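Local coordinates for glycosyl hydrolases family 2, sugar binding domain protein (Bacteroides uniformis str. 3978 T3 ii, PDB 6D1P), which is a beta-glucuronidase of glycoside hydrolase family 2 from a human gut bacterium, and probably cleaves O-glycosidic bonds to glucuronic acid, at residues W46-P51 against W91-L96. Sequence-based numbering, arbitrary orientation.
Sequences WEVMRP and WYRTML
Val48 lays its CG2 methyl over one face of the Trp91 indole. The methyl carbon is 4.1 Å from the centroid of the six-membered ring and 11° off the ring normal, a CH-pi contact. Its closest ring atom is CD2 of Trp91, 4.0 Å from Val48 CG2. The indole NE1 is hydrogen-bonded to Asp41, which probably limits the turn of the ring under the methyl. The other branch of the valine, CG1, lies anti to the backbone N (chi1 172°) and meets the aliphatic part of Arg93, 4.1 Å from its CD. One valine thus touches both side chains. Trp91 and Arg93 are alternate residues of strand 89-96, so both project from the same face of the sheet. This is an antiparallel sheet of the sugar-binding domain of family 2 glycoside hydrolases, and the short helix 45-49 packs against its face. Near the end of this helix, Arg93 NH1 reaches the Val48 carbonyl O at 3.0 Å. The bond is weak, bent to 129° at the hydrogen, with the oxygen near the guanidinium plane. NE of Arg93 forms a salt bridge with Glu36 on the adjacent strand, and Trp64 adds a cation-pi contact. A leucine in place of Arg93 would probably leave Glu36 without its charged mate and the Val48 carbonyl without this donor. On the same helix, Glu47 forms a salt bridge to Arg172 of the second subunit.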
ATOM      1  N   TRP A  46     -10.804 -14.620 -13.373  1.00 33.78           N
ATOM      2  CA  TRP A  46     -11.154 -15.906 -12.782  1.00 32.81           C
ATOM      3  C   TRP A  46     -10.814 -15.931 -11.300  1.00 34.06           C
ATOM      4  O   TRP A  46     -11.626 -16.373 -10.475  1.00 33.24           O
ATOM      5  CB  TRP A  46     -10.452 -17.050 -13.511  1.00 36.92           C
ATOM      6  CG  TRP A  46     -10.588 -18.365 -12.790  1.00 37.75           C
ATOM      7  CD1 TRP A  46      -9.576 -19.140 -12.295  1.00 38.33           C
ATOM      8  CD2 TRP A  46     -11.811 -19.036 -12.440  1.00 37.05           C
ATOM      9  NE1 TRP A  46     -10.092 -20.254 -11.665  1.00 34.54           N
ATOM     10  CE2 TRP A  46     -11.458 -20.217 -11.746  1.00 34.63           C
ATOM     11  CE3 TRP A  46     -13.166 -18.756 -12.653  1.00 34.83           C
ATOM     12  CZ2 TRP A  46     -12.411 -21.117 -11.268  1.00 32.25           C
ATOM     13  CZ3 TRP A  46     -14.110 -19.646 -12.176  1.00 42.14           C
ATOM     14  CH2 TRP A  46     -13.727 -20.818 -11.485  1.00 39.86           C
ATOM     15  N   GLU A  47      -9.623 -15.441 -10.942  1.00 30.64           N
ATOM     16  CA  GLU A  47      -9.226 -15.413  -9.542  1.00 29.82           C
ATOM     17  C   GLU A  47     -10.183 -14.570  -8.701  1.00 31.98           C
ATOM     18  O   GLU A  47     -10.355 -14.831  -7.502  1.00 29.93           O
ATOM     19  CB  GLU A  47      -7.793 -14.894  -9.414  1.00 26.17           C
ATOM     20  CG  GLU A  47      -7.111 -15.369  -8.139  1.00 26.83           C
ATOM     21  CD  GLU A  47      -5.779 -14.690  -7.882  1.00 31.46           C
ATOM     22  OE1 GLU A  47      -5.724 -13.433  -7.931  1.00 28.89           O
ATOM     23  OE2 GLU A  47      -4.785 -15.419  -7.625  1.00 26.09           O
ATOM     24  N   VAL A  48     -10.820 -13.569  -9.306  1.00 28.98           N
ATOM     25  CA  VAL A  48     -11.805 -12.772  -8.579  1.00 29.84           C
ATOM     26  C   VAL A  48     -13.089 -13.563  -8.401  1.00 30.70           C
ATOM     27  O   VAL A  48     -13.771 -13.443  -7.376  1.00 29.77           O
ATOM     28  CB  VAL A  48     -12.058 -11.447  -9.326  1.00 29.58           C
ATOM     29  CG1 VAL A  48     -13.246 -10.654  -8.715  1.00 25.78           C
ATOM     30  CG2 VAL A  48     -10.791 -10.608  -9.357  1.00 26.44           C
ATOM     31  N   MET A  49     -13.429 -14.376  -9.389  1.00 33.44           N
ATOM     32  CA  MET A  49     -14.714 -15.052  -9.454  1.00 35.14           C
ATOM     33  C   MET A  49     -14.686 -16.462  -8.877  1.00 37.05           C
ATOM     34  O   MET A  49     -15.750 -17.013  -8.585  1.00 39.40           O
ATOM     35  CB  MET A  49     -15.181 -15.103 -10.917  1.00 35.37           C
ATOM     36  CG  MET A  49     -15.574 -13.734 -11.488  1.00 29.17           C
ATOM     37  SD  MET A  49     -17.023 -13.171 -10.610  1.00 35.22           S
ATOM     38  CE  MET A  49     -17.251 -11.501 -11.223  1.00 34.18           C
ATOM     39  N   ARG A  50     -13.505 -17.049  -8.688  1.00 36.37           N
ATOM     40  CA  ARG A  50     -13.417 -18.466  -8.365  1.00 40.91           C
ATOM     41  C   ARG A  50     -14.017 -18.757  -6.986  1.00 38.80           C
ATOM     42  O   ARG A  50     -14.095 -17.873  -6.132  1.00 41.07           O
ATOM     43  CB  ARG A  50     -11.964 -18.928  -8.429  1.00 34.33           C
ATOM     44  CG  ARG A  50     -11.104 -18.536  -7.242  1.00 34.13           C
ATOM     45  CD  ARG A  50      -9.726 -19.152  -7.408  1.00 33.77           C
ATOM     46  NE  ARG A  50      -8.703 -18.474  -6.622  1.00 30.66           N
ATOM     47  CZ  ARG A  50      -7.413 -18.744  -6.734  1.00 27.66           C
ATOM     48  NH1 ARG A  50      -7.016 -19.675  -7.588  1.00 32.18           N
ATOM     49  NH2 ARG A  50      -6.524 -18.088  -6.007  1.00 26.38           N
ATOM     50  N   PRO A  51     -14.456 -19.995  -6.754  1.00 43.53           N
ATOM     51  CA  PRO A  51     -15.120 -20.333  -5.490  1.00 42.21           C
ATOM     52  C   PRO A  51     -14.140 -20.750  -4.400  1.00 39.94           C
ATOM     53  O   PRO A  51     -12.991 -21.107  -4.656  1.00 37.52           O
ATOM     54  CB  PRO A  51     -16.012 -21.512  -5.886  1.00 40.77           C
ATOM     55  CG  PRO A  51     -15.223 -22.199  -6.957  1.00 42.54           C
ATOM     56  CD  PRO A  51     -14.442 -21.139  -7.685  1.00 39.60           C
ATOM     57  N   TRP A  91     -10.095  -3.641  -6.681  1.00 22.54           N
ATOM     58  CA  TRP A  91     -11.219  -4.400  -7.222  1.00 24.13           C
ATOM     59  C   TRP A  91     -12.431  -4.350  -6.305  1.00 22.47           C
ATOM     60  O   TRP A  91     -12.297  -4.425  -5.083  1.00 26.43           O
ATOM     61  CB  TRP A  91     -10.841  -5.874  -7.428  1.00 20.16           C
ATOM     62  CG  TRP A  91     -10.049  -6.215  -8.676  1.00 21.25           C
ATOM     63  CD1 TRP A  91      -8.685  -6.265  -8.803  1.00 21.67           C
ATOM     64  CD2 TRP A  91     -10.581  -6.607  -9.946  1.00 23.17           C
ATOM     65  NE1 TRP A  91      -8.338  -6.656 -10.075  1.00 24.41           N
ATOM     66  CE2 TRP A  91      -9.486  -6.865 -10.797  1.00 24.75           C
ATOM     67  CE3 TRP A  91     -11.878  -6.759 -10.449  1.00 29.46           C
ATOM     68  CZ2 TRP A  91      -9.651  -7.258 -12.120  1.00 23.75           C
ATOM     69  CZ3 TRP A  91     -12.037  -7.152 -11.765  1.00 25.89           C
ATOM     70  CH2 TRP A  91     -10.931  -7.401 -12.582  1.00 25.27           C
ATOM     71  N   TYR A  92     -13.617  -4.292  -6.899  1.00 25.47           N
ATOM     72  CA  TYR A  92     -14.872  -4.455  -6.174  1.00 26.98           C
ATOM     73  C   TYR A  92     -15.635  -5.660  -6.716  1.00 29.27           C
ATOM     74  O   TYR A  92     -15.526  -5.988  -7.900  1.00 28.87           O
ATOM     75  CB  TYR A  92     -15.764  -3.225  -6.302  1.00 21.18           C
ATOM     76  CG  TYR A  92     -15.179  -1.935  -5.805  1.00 22.90           C
ATOM     77  CD1 TYR A  92     -14.355  -1.157  -6.614  1.00 22.78           C
ATOM     78  CD2 TYR A  92     -15.511  -1.452  -4.553  1.00 26.88           C
ATOM     79  CE1 TYR A  92     -13.854   0.060  -6.166  1.00 22.44           C
ATOM     80  CE2 TYR A  92     -15.022  -0.252  -4.100  1.00 26.62           C
ATOM     81  CZ  TYR A  92     -14.186   0.501  -4.907  1.00 24.99           C
ATOM     82  OH  TYR A  92     -13.698   1.699  -4.430  1.00 25.04           O
ATOM     83  N   ARG A  93     -16.428  -6.308  -5.857  1.00 26.67           N
ATOM     84  CA  ARG A  93     -17.262  -7.415  -6.312  1.00 27.69           C
ATOM     85  C   ARG A  93     -18.492  -7.548  -5.432  1.00 32.16           C
ATOM     86  O   ARG A  93     -18.458  -7.229  -4.237  1.00 30.90           O
ATOM     87  CB  ARG A  93     -16.500  -8.740  -6.328  1.00 27.44           C
ATOM     88  CG  ARG A  93     -16.031  -9.211  -4.969  1.00 27.40           C
ATOM     89  CD  ARG A  93     -15.209 -10.505  -5.092  1.00 26.50           C
ATOM     90  NE  ARG A  93     -14.861 -11.046  -3.784  1.00 29.59           N
ATOM     91  CZ  ARG A  93     -13.940 -11.981  -3.566  1.00 31.91           C
ATOM     92  NH1 ARG A  93     -13.247 -12.510  -4.572  1.00 27.58           N
ATOM     93  NH2 ARG A  93     -13.707 -12.378  -2.330  1.00 30.79           N
ATOM     94  N   THR A  94     -19.581  -8.020  -6.039  1.00 33.01           N
ATOM     95  CA  THR A  94     -20.830  -8.238  -5.317  1.00 36.47           C
ATOM     96  C   THR A  94     -21.740  -9.167  -6.117  1.00 37.06           C
ATOM     97  O   THR A  94     -21.419  -9.592  -7.229  1.00 32.53           O
ATOM     98  CB  THR A  94     -21.566  -6.930  -5.024  1.00 29.27           C
ATOM     99  OG1 THR A  94     -22.650  -7.221  -4.153  1.00 33.42           O
ATOM    100  CG2 THR A  94     -22.155  -6.341  -6.312  1.00 32.46           C
ATOM    101  N   MET A  95     -22.912  -9.435  -5.539  1.00 40.11           N
ATOM    102  CA  MET A  95     -23.940 -10.304  -6.098  1.00 40.16           C
ATOM    103  C   MET A  95     -25.209  -9.488  -6.298  1.00 40.02           C
ATOM    104  O   MET A  95     -25.665  -8.825  -5.359  1.00 39.25           O
ATOM    105  CB  MET A  95     -24.222 -11.474  -5.142  1.00 41.32           C
ATOM    106  CG  MET A  95     -24.035 -12.832  -5.748  1.00 46.66           C
ATOM    107  SD  MET A  95     -22.322 -13.157  -6.132  1.00 58.41           S
ATOM    108  CE  MET A  95     -21.795 -13.895  -4.571  1.00 52.33           C
ATOM    109  N   LEU A  96     -25.801  -9.549  -7.490  1.00 40.91           N
ATOM    110  CA  LEU A  96     -26.984  -8.732  -7.780  1.00 46.49           C
ATOM    111  C   LEU A  96     -28.193  -9.579  -8.157  1.00 45.71           C
ATOM    112  O   LEU A  96     -28.088 -10.497  -8.978  1.00 47.22           O
ATOM    113  CB  LEU A  96     -26.716  -7.732  -8.906  1.00 41.55           C
ATOM    114  CG  LEU A  96     -25.757  -6.578  -8.623  1.00 36.99           C
ATOM    115  CD1 LEU A  96     -25.878  -5.573  -9.744  1.00 39.87           C
ATOM    116  CD2 LEU A  96     -26.025  -5.944  -7.266  1.00 35.87           C
TER